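Local coordinates for protein probable tRNA pseudouridine synthase D (Methanosarcina mazei, PDB 1Z2Z) that probably isomerises uridine-13 of transfer RNA to pseudouridine, as a member of the TruD family of tRNA pseudouridine synthases, at residues E148-L153 against F396-D401; V178-H183 against E204-E209; L237-A242 against V260-L265. All coordinates share one frame; numbering follows the deposited sequence.

Contact 1 (E148-L153 against F396-D401); sequences ETEALL and FEAGED
Leu153 lies across one face of the Phe396 ring. Its CB sits 3.8 Å from the ring centroid, 29° off the ring normal, in a CH-pi contact. The carbonyl carbon of Leu153 also stands above the ring, over its centre. Phe396 turns its ring to the helix because CG sits between the backbone N and the carbonyl carbon (chi1 63°). The two side chains run past each other in opposite directions. Leu153 CD1 reaches the first residue of the strand, with Ala398 CB 3.5 Å away. This methyl lies against the helix backbone: Ala398 CB is 3.4 Å from Glu150 CA. Thr149 CG2 reaches Ala398 CB from one side, while Thr149 OG1 is bonded to Ser145 O in the preceding turn. This is the tight part, and no hydrogen bond crosses it.

The other side is looser and faces solvent. Glu150 stretches out across the ring at about a right angle, with CG anti to the backbone N (chi1 -178°). Its CG passes the ring at 4.0 Å from Phe396 CE1. Its carboxylate runs on toward Glu397, and Glu150 OE1 and Glu397 OE2 come within 5.3 Å, two like charges without direct contact. An alanine in place of Phe396 would probably leave the CB of Leu153 without its aromatic face and open a gap beside Lys154 and Thr157, which the ring also touches.

The axes of the two short segments approach to 7.2 Å and run nearly antiparallel. Glu397, just before the strand, and Gly399 make backbone hydrogen bonds to strand 408-417, whose Ala410 also touches Leu153. Helix 146-163 thus packs beside strand 398-400 at an edge of the mixed sheet, consistent with the helix-flanked sheet of the pseudouridine synthase fold.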
# COMPACT_ATOMS: atom_id res chain seq x y z
N GLU A 148 -0.36 0.37 -31.81
CA GLU A 148 -0.72 -0.84 -31.09
C GLU A 148 -0.78 -0.67 -29.57
O GLU A 148 -1.38 -1.49 -28.87
CB GLU A 148 0.25 -1.98 -31.45
CG GLU A 148 -0.15 -2.76 -32.70
CD GLU A 148 0.34 -4.21 -32.68
OE1 GLU A 148 -0.15 -5.03 -33.49
OE2 GLU A 148 1.22 -4.53 -31.85
N THR A 149 -0.16 0.40 -29.06
CA THR A 149 -0.15 0.68 -27.63
C THR A 149 -1.37 1.51 -27.21
O THR A 149 -1.97 1.25 -26.16
CB THR A 149 1.15 1.42 -27.23
OG1 THR A 149 2.28 0.59 -27.54
CG2 THR A 149 1.17 1.73 -25.75
N GLU A 150 -1.73 2.51 -28.01
CA GLU A 150 -2.89 3.35 -27.71
C GLU A 150 -4.13 2.49 -27.66
O GLU A 150 -4.98 2.66 -26.78
CB GLU A 150 -3.06 4.45 -28.77
CG GLU A 150 -4.22 5.42 -28.49
CD GLU A 150 -4.10 6.74 -29.25
OE1 GLU A 150 -3.16 7.52 -28.97
OE2 GLU A 150 -4.96 7.00 -30.13
N ALA A 151 -4.23 1.57 -28.61
CA ALA A 151 -5.36 0.66 -28.69
C ALA A 151 -5.29 -0.31 -27.52
O ALA A 151 -6.31 -0.72 -26.98
CB ALA A 151 -5.34 -0.08 -30.01
N LEU A 152 -4.08 -0.69 -27.14
CA LEU A 152 -3.89 -1.61 -26.03
C LEU A 152 -4.33 -0.91 -24.75
O LEU A 152 -4.84 -1.54 -23.82
CB LEU A 152 -2.42 -2.03 -25.93
CG LEU A 152 -2.06 -3.38 -25.29
CD1 LEU A 152 -0.57 -3.63 -25.47
CD2 LEU A 152 -2.43 -3.40 -23.82
N LEU A 153 -4.13 0.40 -24.71
CA LEU A 153 -4.50 1.21 -23.55
C LEU A 153 -6.01 1.39 -23.44
O LEU A 153 -6.58 1.27 -22.35
CB LEU A 153 -3.84 2.59 -23.64
CG LEU A 153 -2.34 2.71 -23.35
CD1 LEU A 153 -1.82 4.05 -23.84
CD2 LEU A 153 -2.09 2.55 -21.85
N PHE A 396 -5.52 7.60 -20.47
CA PHE A 396 -4.28 7.23 -21.14
C PHE A 396 -3.90 8.16 -22.30
O PHE A 396 -4.71 8.95 -22.78
CB PHE A 396 -4.36 5.78 -21.63
CG PHE A 396 -5.43 5.56 -22.66
CD1 PHE A 396 -5.17 5.77 -24.01
CD2 PHE A 396 -6.71 5.18 -22.27
CE1 PHE A 396 -6.18 5.62 -24.96
CE2 PHE A 396 -7.72 5.03 -23.20
CZ PHE A 396 -7.46 5.25 -24.55
N GLU A 397 -2.65 8.03 -22.73
CA GLU A 397 -2.08 8.83 -23.80
C GLU A 397 -0.86 8.05 -24.31
O GLU A 397 0.14 7.93 -23.60
CB GLU A 397 -1.65 10.19 -23.24
CG GLU A 397 -0.89 11.11 -24.20
CD GLU A 397 -1.80 11.84 -25.16
OE1 GLU A 397 -2.80 12.43 -24.70
OE2 GLU A 397 -1.51 11.85 -26.37
N ALA A 398 -0.96 7.51 -25.52
CA ALA A 398 0.15 6.74 -26.07
C ALA A 398 0.94 7.55 -27.07
O ALA A 398 0.56 8.67 -27.42
CB ALA A 398 -0.37 5.47 -26.73
N GLY A 399 2.05 6.99 -27.51
CA GLY A 399 2.89 7.68 -28.46
C GLY A 399 4.28 7.09 -28.52
O GLY A 399 4.55 6.04 -27.95
N GLU A 400 5.15 7.78 -29.24
CA GLU A 400 6.53 7.36 -29.41
C GLU A 400 7.40 8.05 -28.37
O GLU A 400 7.27 9.26 -28.14
CB GLU A 400 7.01 7.73 -30.82
CG GLU A 400 8.49 7.40 -31.10
CD GLU A 400 8.95 7.86 -32.48
OE1 GLU A 400 8.90 9.09 -32.75
OE2 GLU A 400 9.38 7.00 -33.28
N ASP A 401 8.29 7.29 -27.74
CA ASP A 401 9.16 7.88 -26.74
C ASP A 401 10.57 8.11 -27.26
O ASP A 401 11.28 7.19 -27.68
CB ASP A 401 9.21 7.01 -25.47
CG ASP A 401 10.05 5.76 -25.64
OD1 ASP A 401 9.98 5.16 -26.74
OD2 ASP A 401 10.75 5.38 -24.68

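Contact 2 (V178-H183 against E204-E209)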
# COMPACT_ATOMS: atom_id res chain seq x y z
N VAL A 178 11.30 -3.56 3.10
CA VAL A 178 12.25 -4.01 2.08
C VAL A 178 12.15 -5.52 1.93
O VAL A 178 12.56 -6.11 0.92
CB VAL A 178 13.71 -3.68 2.48
CG1 VAL A 178 14.07 -4.39 3.80
CG2 VAL A 178 14.67 -4.10 1.37
N ARG A 179 11.59 -6.15 2.95
CA ARG A 179 11.43 -7.58 2.96
C ARG A 179 10.00 -7.91 3.34
O ARG A 179 9.57 -7.69 4.47
CB ARG A 179 12.40 -8.17 3.98
CG ARG A 179 12.37 -9.66 4.06
CD ARG A 179 13.30 -10.10 5.15
NE ARG A 179 12.87 -9.55 6.43
CZ ARG A 179 13.44 -9.84 7.60
NH1 ARG A 179 14.47 -10.66 7.64
NH2 ARG A 179 12.96 -9.31 8.72
N PRO A 180 9.22 -8.43 2.37
CA PRO A 180 7.81 -8.79 2.61
C PRO A 180 7.67 -10.10 3.37
O PRO A 180 7.51 -11.15 2.76
CB PRO A 180 7.25 -8.87 1.19
CG PRO A 180 8.41 -9.42 0.42
CD PRO A 180 9.57 -8.60 0.95
N VAL A 181 7.74 -10.03 4.69
CA VAL A 181 7.64 -11.22 5.53
C VAL A 181 6.50 -11.15 6.54
O VAL A 181 6.20 -12.13 7.23
CB VAL A 181 8.95 -11.46 6.31
CG1 VAL A 181 10.00 -12.03 5.40
CG2 VAL A 181 9.42 -10.16 6.91
N THR A 182 5.85 -10.00 6.63
CA THR A 182 4.76 -9.85 7.58
C THR A 182 3.80 -11.04 7.50
O THR A 182 3.73 -11.84 8.43
CB THR A 182 4.02 -8.53 7.35
OG1 THR A 182 3.55 -8.47 6.00
CG2 THR A 182 4.97 -7.38 7.59
N HIS A 183 3.11 -11.17 6.37
CA HIS A 183 2.16 -12.26 6.14
C HIS A 183 2.78 -13.62 6.44
O HIS A 183 2.09 -14.54 6.88
CB HIS A 183 1.65 -12.24 4.69
CG HIS A 183 2.70 -12.56 3.66
ND1 HIS A 183 2.81 -13.80 3.07
CD2 HIS A 183 3.64 -11.78 3.08
CE1 HIS A 183 3.77 -13.77 2.16
NE2 HIS A 183 4.29 -12.55 2.14
N GLU A 204 15.92 -14.93 7.91
CA GLU A 204 15.22 -14.98 6.62
C GLU A 204 15.61 -13.85 5.68
O GLU A 204 14.94 -12.82 5.61
CB GLU A 204 13.71 -14.93 6.82
CG GLU A 204 12.94 -14.98 5.51
CD GLU A 204 12.55 -16.40 5.12
OE1 GLU A 204 13.34 -17.34 5.35
OE2 GLU A 204 11.44 -16.55 4.56
N PRO A 205 16.69 -14.05 4.91
CA PRO A 205 17.20 -13.06 3.96
C PRO A 205 16.41 -12.97 2.66
O PRO A 205 15.80 -13.95 2.23
CB PRO A 205 18.62 -13.54 3.72
CG PRO A 205 18.43 -15.03 3.72
CD PRO A 205 17.55 -15.24 4.93
N PHE A 206 16.42 -11.80 2.03
CA PHE A 206 15.72 -11.60 0.77
C PHE A 206 16.66 -11.05 -0.30
O PHE A 206 17.59 -10.31 -0.00
CB PHE A 206 14.52 -10.67 0.94
CG PHE A 206 13.25 -11.37 1.37
CD1 PHE A 206 12.01 -10.86 0.99
CD2 PHE A 206 13.30 -12.53 2.15
CE1 PHE A 206 10.84 -11.50 1.38
CE2 PHE A 206 12.13 -13.17 2.54
CZ PHE A 206 10.90 -12.66 2.15
N PRO A 207 16.40 -11.39 -1.58
CA PRO A 207 17.22 -10.94 -2.71
C PRO A 207 17.25 -9.43 -2.91
O PRO A 207 17.92 -8.93 -3.80
CB PRO A 207 16.61 -11.67 -3.89
CG PRO A 207 15.17 -11.72 -3.53
CD PRO A 207 15.22 -12.13 -2.07
N GLU A 208 16.51 -8.70 -2.08
CA GLU A 208 16.45 -7.25 -2.18
C GLU A 208 17.52 -6.61 -1.30
O GLU A 208 18.04 -5.54 -1.62
CB GLU A 208 15.08 -6.75 -1.71
CG GLU A 208 14.86 -5.28 -1.96
CD GLU A 208 14.27 -5.04 -3.33
OE1 GLU A 208 14.71 -5.73 -4.28
OE2 GLU A 208 13.38 -4.17 -3.45
N GLU A 209 17.84 -7.27 -0.20
CA GLU A 209 18.82 -6.76 0.75
C GLU A 209 20.24 -6.96 0.24
O GLU A 209 20.48 -7.80 -0.63
CB GLU A 209 18.67 -7.49 2.09
CG GLU A 209 17.25 -7.53 2.64
CD GLU A 209 17.16 -8.36 3.89
OE1 GLU A 209 17.81 -7.99 4.89
OE2 GLU A 209 16.45 -9.38 3.88
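Arg179 meets Phe206 and Glu204 at once, and the contact is built around it. One hydrogen bond crosses between the segments. Arg179 NH1 donates to Glu204 O at 3.0 Å, with an N-H...O angle of 146°. The donor comes from above the carbonyl plane. The other terminal nitrogen, NH2, bonds to Tyr201 O, so two backbone carbonyls fix the guanidinium.

Charge acts more loosely. Glu209 OE2 is 4.4 Å from Arg179 NE and well out of the guanidinium plane, so no N-H points at it. This oxygen instead accepts a hydrogen bond from Phe206 N at 3.0 Å, while Glu209 OE1 forms a salt bridge with Arg217. The carboxylate therefore ties down the type I turn from Phe206 to Glu209, which Glu209 N closes by bonding to Phe206 O.

The aromatic contact is a CH-pi one. Arg179 CG lies over the centre of the Phe206 ring, 3.3 Å from the centroid. The arginine chain leaves extended and bends at chi3 (61°), which carries the guanidinium past the ring and on to Glu204. Its plane is 71° from the ring, so the two do not stack.

Apolar packing completes the set. Val181 CG1 reaches Phe206 CZ at 3.4 Å, and Pro180 lies at the ring edge. Pro180 is also the centre of an inverse gamma turn. Further out, Val178 CG2 meets Glu208 CG at 3.5 Å.

Segment 178-183 leads into helix 182-191, with Val181 at its N-cap. Segment 204-209 follows helix 194-202, and Pro205 packs on helix 213-223.

Contact 3 (L237-A242 against V260-L265); sequences LGHERA and VLPQNL
Ala242, which packs on Val260 across this contact, donates its backbone N to Gly238 O at 2.9 Å. One residue earlier, Arg241 N bonds to Leu237 O at 3.2 Å. These bonds wind the first turn of helix 238-249, with Leu237 at the N-cap. They bring His239 and Ala242, three positions apart, to the side that meets residues 260-265.

No hydrogen bond crosses between the two segments. At the Ala242 end the touch is light: Ala242 CB is 4.3 Å from Val260 CB, and Val260 CG1 lies 4.0 Å from Ala242 O. Val260 also rests on Met243 and His246 of the same helix.

The contact joins two helices in sequence, both in the largely helical TRUD region that marks this family. The chain leaves helix 238-249, turns back through a loop, and lays the loop's end and the start of helix 263-287 against the first turn of the earlier helix.

Leu261 makes the closest approach. Its CD2 methyl comes to 3.4 Å from His239 CB and equally near His239 O, so it covers the base of the histidine and the helix backbone together. The two side chains cross obliquely. His239 has CG anti to its carbonyl carbon (chi1 -59°), which sends the imidazole along the incoming chain. There the ring passes Pro262, with His239 CE1 4.2 Å from Pro262 CD. It also reaches Leu265, with His239 CD2 4.2 Å from Leu265 CD2. Tyr201 of helix 194-202 touches both His239 and Leu265, bringing a third helix to the same seam.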
# COMPACT_ATOMS: atom_id res chain seq x y z
N LEU A 237 18.73 -2.17 11.98
CA LEU A 237 17.65 -3.10 12.35
C LEU A 237 17.46 -3.20 13.86
O LEU A 237 17.86 -4.18 14.49
CB LEU A 237 17.96 -4.50 11.79
CG LEU A 237 18.21 -4.56 10.28
CD1 LEU A 237 18.75 -5.92 9.89
CD2 LEU A 237 16.92 -4.23 9.55
N GLY A 238 16.83 -2.18 14.43
CA GLY A 238 16.59 -2.17 15.86
C GLY A 238 15.65 -3.27 16.33
O GLY A 238 15.92 -3.91 17.33
N HIS A 239 14.55 -3.48 15.61
CA HIS A 239 13.57 -4.50 15.97
C HIS A 239 14.16 -5.91 16.00
O HIS A 239 13.89 -6.68 16.93
CB HIS A 239 12.38 -4.48 14.99
CG HIS A 239 11.65 -3.17 14.94
ND1 HIS A 239 11.38 -2.42 16.07
CD2 HIS A 239 11.10 -2.50 13.90
CE1 HIS A 239 10.70 -1.34 15.72
NE2 HIS A 239 10.51 -1.37 14.41
N GLU A 240 14.95 -6.26 15.00
CA GLU A 240 15.55 -7.59 14.97
C GLU A 240 16.53 -7.74 16.13
O GLU A 240 16.57 -8.78 16.78
CB GLU A 240 16.29 -7.84 13.65
CG GLU A 240 15.38 -8.17 12.47
CD GLU A 240 14.81 -6.95 11.77
OE1 GLU A 240 14.24 -6.07 12.45
OE2 GLU A 240 14.94 -6.87 10.53
N ARG A 241 17.32 -6.70 16.38
CA ARG A 241 18.30 -6.76 17.46
C ARG A 241 17.60 -6.91 18.81
O ARG A 241 17.95 -7.79 19.61
CB ARG A 241 19.19 -5.49 17.46
CG ARG A 241 20.22 -5.41 16.31
CD ARG A 241 21.02 -4.09 16.32
NE ARG A 241 21.69 -3.83 17.60
CZ ARG A 241 21.64 -2.67 18.27
NH1 ARG A 241 22.28 -2.53 19.43
NH2 ARG A 241 20.94 -1.64 17.79
N ALA A 242 16.60 -6.08 19.06
CA ALA A 242 15.87 -6.12 20.32
C ALA A 242 15.37 -7.53 20.63
O ALA A 242 15.39 -7.96 21.78
CB ALA A 242 14.70 -5.14 20.28
N VAL A 260 8.98 -7.05 22.71
CA VAL A 260 10.08 -6.10 22.72
C VAL A 260 9.84 -4.99 21.69
O VAL A 260 10.42 -3.90 21.77
CB VAL A 260 11.40 -6.82 22.41
CG1 VAL A 260 11.81 -7.69 23.59
CG2 VAL A 260 11.23 -7.69 21.18
N LEU A 261 8.95 -5.27 20.74
CA LEU A 261 8.59 -4.33 19.68
C LEU A 261 7.30 -3.61 20.09
O LEU A 261 6.40 -4.24 20.66
CB LEU A 261 8.35 -5.09 18.38
CG LEU A 261 9.30 -6.24 18.02
CD1 LEU A 261 8.74 -7.02 16.84
CD2 LEU A 261 10.68 -5.70 17.71
N PRO A 262 7.18 -2.31 19.80
CA PRO A 262 5.97 -1.56 20.17
C PRO A 262 4.74 -2.14 19.48
O PRO A 262 4.82 -3.21 18.88
CB PRO A 262 6.29 -0.15 19.69
CG PRO A 262 7.17 -0.39 18.50
CD PRO A 262 8.09 -1.46 19.01
N GLN A 263 3.61 -1.45 19.58
CA GLN A 263 2.36 -1.88 18.96
C GLN A 263 2.37 -1.82 17.42
O GLN A 263 1.34 -2.07 16.79
CB GLN A 263 1.20 -1.04 19.48
CG GLN A 263 1.47 0.47 19.54
CD GLN A 263 1.64 1.14 18.18
OE1 GLN A 263 2.67 1.01 17.52
NE2 GLN A 263 0.61 1.89 17.77
N ASN A 264 3.52 -1.48 16.85
CA ASN A 264 3.68 -1.37 15.40
C ASN A 264 3.54 -2.75 14.79
O ASN A 264 2.42 -3.26 14.64
CB ASN A 264 5.05 -0.77 15.05
CG ASN A 264 5.10 -0.15 13.64
OD1 ASN A 264 6.17 0.19 13.14
ND2 ASN A 264 3.93 0.00 13.02
N LEU A 265 4.66 -3.37 14.43
CA LEU A 265 4.62 -4.71 13.85
C LEU A 265 3.82 -5.61 14.77
O LEU A 265 3.23 -6.59 14.33
CB LEU A 265 6.04 -5.28 13.68
CG LEU A 265 6.87 -4.79 12.49
CD1 LEU A 265 6.13 -5.07 11.19
CD2 LEU A 265 7.15 -3.30 12.65

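In the fold
Residues 148-153 come first along the chain, then contact 2, contact 3 and last residues 396-401, which complete contact 1. Contact 1 belongs to the mixed sheet and helix 146-163. Its centre is 35 Å from that of contact 2 and 46 Å from that of contact 3. Contacts 2 and 3 have centres 16 Å apart and share helix 194-202 as a neighbour. They meet where Arg179 NH2 lies 3.6 Å from Glu240 OE2, a weak pair. Arg217 links them by salt bridges to Glu209 and Glu240. Contact 1 thus joins distant parts of the chain at the sheet, while contacts 2 and 3 hold neighbouring helices of the TRUD region together. All three lie away from the predicted nucleophile, Asp86.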